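Long-range contact in TRAP dicarboxylate transporter, DctP subunit (Sulfurospirillum deleyianum, PDB 4OVS), which binds succinate and probably delivers it, as a periplasmic solute-binding protein, to a TRAP transporter: residues S172-G184 / W305-Y317. Sequence-based numbering, arbitrary orientation.
Sequences SSHVLEAQFKAVG and WQKAMEAIYPQFY
Val-175 sets its CG2 methyl over one face of the Phe-316 ring, 3.6 Å from the centroid and only 13° off the ring normal, which qualifies as a CH-pi contact. The ring's edge meets the helix as well: Ala-178 CB lies in the ring plane, 3.5 Å from Phe-316 CZ, and the backbone O of His-174 stands near that plane. With CG anti to its own carbonyl carbon (chi1 -62°), Phe-316 presents this far edge to the first turn of helix 174-181. Cut back to an alanine, this position is likely to open a gap beside Val-175 CG2 and Ala-178 CB.

Ile-312 follows along the helix, its CG2 packing 3.7 Å from Ala-182 CB while its CD1 rests 3.7 Å from the backbone O of Val-175. Selenomethionine Met-309, bent at chi3 (147°), brings its CE to 3.4 Å from Gln-179 CG, so it touches the aliphatic part of an extended side chain whose NE2 is hydrogen-bonded to Glu-208. Past helix 174-181, Val-183 CG1 approaches Ala-308 CB at 4.1 Å and meets the Trp-305 indole obliquely. Gly-184, with positive phi and its N 3.0 Å from Lys-181 O, completes the Schellman motif ending that helix.

This apolar seam, with the Gln-179 side chain about 11 Å from bound succinate, is helix-to-helix packing behind the site, consistent with the type II periplasmic binding protein fold of DctP-type TRAP proteins.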
loop_
_atom_site.group_PDB
_atom_site.type_symbol
_atom_site.label_atom_id
_atom_site.label_comp_id
_atom_site.label_asym_id
_atom_site.label_seq_id
_atom_site.Cartn_x
_atom_site.Cartn_y
_atom_site.Cartn_z
ATOM N N SER A 172 9.300 1.082 -4.764
ATOM C CA SER A 172 10.393 0.370 -5.423
ATOM C C SER A 172 9.915 -0.886 -6.092
ATOM O O SER A 172 9.961 -1.956 -5.510
ATOM C CB SER A 172 11.476 -0.033 -4.434
ATOM O OG SER A 172 12.586 -0.581 -5.144
ATOM N N SER A 173 9.489 -0.756 -7.336
ATOM C CA SER A 173 8.892 -1.856 -8.045
ATOM C C SER A 173 9.126 -1.708 -9.524
ATOM O O SER A 173 8.796 -0.673 -10.098
ATOM C CB SER A 173 7.387 -1.848 -7.804
ATOM O OG SER A 173 6.743 -2.735 -8.710
ATOM N N HIS A 174 9.666 -2.743 -10.159
ATOM C CA HIS A 174 9.930 -2.676 -11.594
ATOM C C HIS A 174 8.646 -2.504 -12.385
ATOM O O HIS A 174 8.646 -1.868 -13.429
ATOM C CB HIS A 174 10.719 -3.890 -12.083
ATOM C CG HIS A 174 12.058 -4.019 -11.432
ATOM N ND1 HIS A 174 12.517 -5.203 -10.896
ATOM C CD2 HIS A 174 13.037 -3.106 -11.224
ATOM C CE1 HIS A 174 13.724 -5.018 -10.393
ATOM N NE2 HIS A 174 14.061 -3.754 -10.576
ATOM N N VAL A 175 7.529 -2.992 -11.868
ATOM C CA VAL A 175 6.279 -2.834 -12.608
ATOM C C VAL A 175 5.861 -1.365 -12.670
ATOM O O VAL A 175 5.474 -0.851 -13.727
ATOM C CB VAL A 175 5.149 -3.673 -12.011
ATOM C CG1 VAL A 175 3.790 -3.021 -12.305
ATOM C CG2 VAL A 175 5.230 -5.132 -12.527
ATOM N N LEU A 176 5.934 -0.679 -11.535
ATOM C CA LEU A 176 5.627 0.760 -11.509
ATOM C C LEU A 176 6.573 1.600 -12.344
ATOM O O LEU A 176 6.148 2.601 -12.910
ATOM C CB LEU A 176 5.644 1.285 -10.097
ATOM C CG LEU A 176 4.697 0.566 -9.151
ATOM C CD1 LEU A 176 4.865 1.154 -7.778
ATOM C CD2 LEU A 176 3.235 0.624 -9.595
ATOM N N GLU A 177 7.853 1.246 -12.428
ATOM C CA GLU A 177 8.728 2.093 -13.235
ATOM C C GLU A 177 8.443 1.858 -14.709
ATOM O O GLU A 177 8.502 2.777 -15.516
ATOM C CB GLU A 177 10.230 1.997 -12.870
ATOM C CG GLU A 177 10.857 0.656 -12.786
ATOM C CD GLU A 177 12.305 0.737 -12.291
ATOM O OE1 GLU A 177 12.597 0.251 -11.173
ATOM O OE2 GLU A 177 13.153 1.294 -13.029
ATOM N N ALA A 178 8.105 0.629 -15.053
ATOM C CA ALA A 178 7.657 0.312 -16.400
ATOM C C ALA A 178 6.353 1.060 -16.732
ATOM O O ALA A 178 6.173 1.565 -17.834
ATOM C CB ALA A 178 7.467 -1.190 -16.526
ATOM N N GLN A 179 5.441 1.126 -15.774
ATOM C CA GLN A 179 4.138 1.724 -16.004
ATOM C C GLN A 179 4.249 3.189 -16.414
ATOM O O GLN A 179 3.527 3.643 -17.277
ATOM C CB GLN A 179 3.262 1.568 -14.744
ATOM C CG GLN A 179 2.197 2.606 -14.535
ATOM C CD GLN A 179 1.469 2.438 -13.194
ATOM O OE1 GLN A 179 0.751 1.470 -12.986
ATOM N NE2 GLN A 179 1.659 3.396 -12.289
ATOM N N PHE A 180 5.154 3.926 -15.793
ATOM C CA PHE A 180 5.265 5.351 -16.059
ATOM C C PHE A 180 6.143 5.614 -17.263
ATOM O O PHE A 180 5.968 6.612 -17.985
ATOM C CB PHE A 180 5.841 6.045 -14.851
ATOM C CG PHE A 180 4.826 6.387 -13.823
ATOM C CD1 PHE A 180 4.008 7.480 -13.995
ATOM C CD2 PHE A 180 4.708 5.632 -12.676
ATOM C CE1 PHE A 180 3.081 7.812 -13.059
ATOM C CE2 PHE A 180 3.760 5.953 -11.718
ATOM C CZ PHE A 180 2.950 7.048 -11.911
ATOM N N LYS A 181 7.099 4.729 -17.473
ATOM C CA LYS A 181 7.910 4.789 -18.673
ATOM C C LYS A 181 7.006 4.597 -19.879
ATOM O O LYS A 181 7.236 5.175 -20.929
ATOM C CB LYS A 181 9.011 3.731 -18.637
ATOM C CG LYS A 181 10.301 4.168 -17.931
ATOM C CD LYS A 181 11.120 2.960 -17.453
ATOM C CE LYS A 181 12.597 3.249 -17.301
ATOM N NZ LYS A 181 12.866 4.390 -16.409
ATOM N N ALA A 182 5.950 3.817 -19.716
ATOM C CA ALA A 182 5.060 3.518 -20.825
ATOM C C ALA A 182 4.312 4.744 -21.322
ATOM O O ALA A 182 3.897 4.777 -22.475
ATOM C CB ALA A 182 4.090 2.467 -20.419
ATOM N N VAL A 183 4.128 5.744 -20.459
ATOM C CA VAL A 183 3.512 7.014 -20.887
ATOM C C VAL A 183 4.507 8.166 -20.851
ATOM O O VAL A 183 4.123 9.336 -20.784
ATOM C CB VAL A 183 2.274 7.366 -20.033
ATOM C CG1 VAL A 183 1.259 6.212 -20.073
ATOM C CG2 VAL A 183 2.679 7.634 -18.616
ATOM N N GLY A 184 5.795 7.840 -20.932
ATOM C CA GLY A 184 6.799 8.847 -21.251
ATOM C C GLY A 184 7.221 9.685 -20.064
ATOM O O GLY A 184 7.825 10.760 -20.219
ATOM N N TRP A 305 -6.026 5.152 -20.994
ATOM C CA TRP A 305 -5.128 4.804 -19.909
ATOM C C TRP A 305 -4.920 3.295 -19.838
ATOM O O TRP A 305 -3.803 2.828 -19.601
ATOM C CB TRP A 305 -5.676 5.329 -18.579
ATOM C CG TRP A 305 -5.471 6.803 -18.419
ATOM C CD1 TRP A 305 -6.420 7.783 -18.498
ATOM C CD2 TRP A 305 -4.236 7.460 -18.159
ATOM N NE1 TRP A 305 -5.851 9.011 -18.305
ATOM C CE2 TRP A 305 -4.508 8.845 -18.099
ATOM C CE3 TRP A 305 -2.922 7.018 -17.974
ATOM C CZ2 TRP A 305 -3.516 9.782 -17.854
ATOM C CZ3 TRP A 305 -1.937 7.955 -17.727
ATOM C CH2 TRP A 305 -2.240 9.322 -17.661
ATOM N N GLN A 306 -5.986 2.530 -20.058
ATOM C CA GLN A 306 -5.903 1.061 -19.960
ATOM C C GLN A 306 -5.027 0.502 -21.047
ATOM O O GLN A 306 -4.189 -0.360 -20.804
ATOM C CB GLN A 306 -7.280 0.427 -20.091
ATOM C CG GLN A 306 -7.888 0.011 -18.764
ATOM C CD GLN A 306 -9.395 0.177 -18.732
ATOM O OE1 GLN A 306 -9.984 0.807 -19.619
ATOM N NE2 GLN A 306 -10.026 -0.385 -17.714
ATOM N N LYS A 307 -5.224 1.000 -22.259
ATOM C CA LYS A 307 -4.452 0.514 -23.384
ATOM C C LYS A 307 -2.961 0.775 -23.172
ATOM O O LYS A 307 -2.126 -0.113 -23.335
ATOM C CB LYS A 307 -4.896 1.179 -24.683
ATOM C CG LYS A 307 -4.084 0.660 -25.878
ATOM C CD LYS A 307 -4.506 1.259 -27.195
ATOM C CE LYS A 307 -3.734 0.609 -28.346
ATOM N NZ LYS A 307 -4.169 1.125 -29.679
ATOM N N ALA A 308 -2.623 1.994 -22.790
ATOM C CA ALA A 308 -1.227 2.382 -22.742
ATOM C C ALA A 308 -0.503 1.648 -21.632
ATOM O O ALA A 308 0.670 1.309 -21.772
ATOM C CB ALA A 308 -1.112 3.885 -22.530
HETATM N N MSE A 309 -1.199 1.447 -20.515
HETATM C CA MSE A 309 -0.556 0.943 -19.323
HETATM C C MSE A 309 -0.513 -0.590 -19.264
HETATM O O MSE A 309 0.411 -1.162 -18.679
HETATM C CB MSE A 309 -1.222 1.542 -18.081
HETATM C CG MSE A 309 -0.856 3.015 -17.866
HETATM SE SE MSE A 309 -1.413 3.605 -16.062
HETATM C CE MSE A 309 0.010 4.926 -15.639
ATOM N N GLU A 310 -1.497 -1.255 -19.849
ATOM C CA GLU A 310 -1.469 -2.711 -19.882
ATOM C C GLU A 310 -0.421 -3.238 -20.840
ATOM O O GLU A 310 0.002 -4.398 -20.738
ATOM C CB GLU A 310 -2.836 -3.265 -20.239
ATOM C CG GLU A 310 -3.808 -3.099 -19.086
ATOM C CD GLU A 310 -5.245 -3.117 -19.530
ATOM O OE1 GLU A 310 -5.487 -3.381 -20.730
ATOM O OE2 GLU A 310 -6.124 -2.826 -18.677
ATOM N N ALA A 311 0.016 -2.392 -21.762
ATOM C CA ALA A 311 0.994 -2.818 -22.757
ATOM C C ALA A 311 2.265 -3.338 -22.105
ATOM O O ALA A 311 3.065 -3.999 -22.743
ATOM C CB ALA A 311 1.322 -1.660 -23.730
ATOM N N ILE A 312 2.444 -3.047 -20.820
ATOM C CA ILE A 312 3.651 -3.446 -20.118
ATOM C C ILE A 312 3.628 -4.918 -19.628
ATOM O O ILE A 312 4.668 -5.449 -19.216
ATOM C CB ILE A 312 3.906 -2.528 -18.914
ATOM C CG1 ILE A 312 2.967 -2.872 -17.754
ATOM C CG2 ILE A 312 3.739 -1.026 -19.300
ATOM C CD1 ILE A 312 3.276 -2.100 -16.485
ATOM N N TYR A 313 2.461 -5.563 -19.642
ATOM C CA TYR A 313 2.323 -6.877 -18.986
ATOM C C TYR A 313 3.356 -7.900 -19.506
ATOM O O TYR A 313 3.961 -8.640 -18.722
ATOM C CB TYR A 313 0.908 -7.455 -19.158
ATOM C CG TYR A 313 -0.196 -6.929 -18.239
ATOM C CD1 TYR A 313 -0.175 -5.641 -17.727
ATOM C CD2 TYR A 313 -1.283 -7.733 -17.922
ATOM C CE1 TYR A 313 -1.218 -5.169 -16.900
ATOM C CE2 TYR A 313 -2.309 -7.277 -17.112
ATOM C CZ TYR A 313 -2.280 -5.993 -16.609
ATOM O OH TYR A 313 -3.324 -5.582 -15.790
ATOM N N PRO A 314 3.543 -7.971 -20.832
ATOM C CA PRO A 314 4.427 -9.036 -21.322
ATOM C C PRO A 314 5.872 -8.938 -20.845
ATOM O O PRO A 314 6.542 -9.950 -20.700
ATOM C CB PRO A 314 4.337 -8.884 -22.835
ATOM C CG PRO A 314 2.946 -8.399 -23.053
ATOM C CD PRO A 314 2.667 -7.459 -21.900
ATOM N N GLN A 315 6.351 -7.735 -20.602
ATOM C CA GLN A 315 7.677 -7.542 -20.025
ATOM C C GLN A 315 7.847 -8.368 -18.743
ATOM O O GLN A 315 8.972 -8.644 -18.328
ATOM C CB GLN A 315 7.885 -6.061 -19.664
ATOM C CG GLN A 315 7.546 -5.066 -20.773
ATOM C CD GLN A 315 7.883 -3.650 -20.367
ATOM O OE1 GLN A 315 8.695 -3.430 -19.461
ATOM N NE2 GLN A 315 7.249 -2.686 -21.008
ATOM N N PHE A 316 6.730 -8.750 -18.116
ATOM C CA PHE A 316 6.759 -9.351 -16.790
ATOM C C PHE A 316 6.278 -10.818 -16.718
ATOM O O PHE A 316 6.171 -11.383 -15.622
ATOM C CB PHE A 316 5.943 -8.475 -15.827
ATOM C CG PHE A 316 6.498 -7.109 -15.668
ATOM C CD1 PHE A 316 7.512 -6.872 -14.770
ATOM C CD2 PHE A 316 6.047 -6.065 -16.455
ATOM C CE1 PHE A 316 8.057 -5.596 -14.635
ATOM C CE2 PHE A 316 6.581 -4.785 -16.325
ATOM C CZ PHE A 316 7.581 -4.551 -15.413
ATOM N N TYR A 317 5.982 -11.423 -17.864
ATOM C CA TYR A 317 5.656 -12.855 -17.916
ATOM C C TYR A 317 6.791 -13.708 -17.347
ATOM O O TYR A 317 6.560 -14.750 -16.729
ATOM C CB TYR A 317 5.400 -13.295 -19.360
ATOM C CG TYR A 317 4.102 -12.787 -19.960
ATOM C CD1 TYR A 317 3.228 -11.988 -19.226
ATOM C CD2 TYR A 317 3.755 -13.103 -21.270
ATOM C CE1 TYR A 317 2.044 -11.537 -19.790
ATOM C CE2 TYR A 317 2.586 -12.669 -21.826
ATOM C CZ TYR A 317 1.731 -11.892 -21.089
ATOM O OH TYR A 317 0.563 -11.459 -21.662
#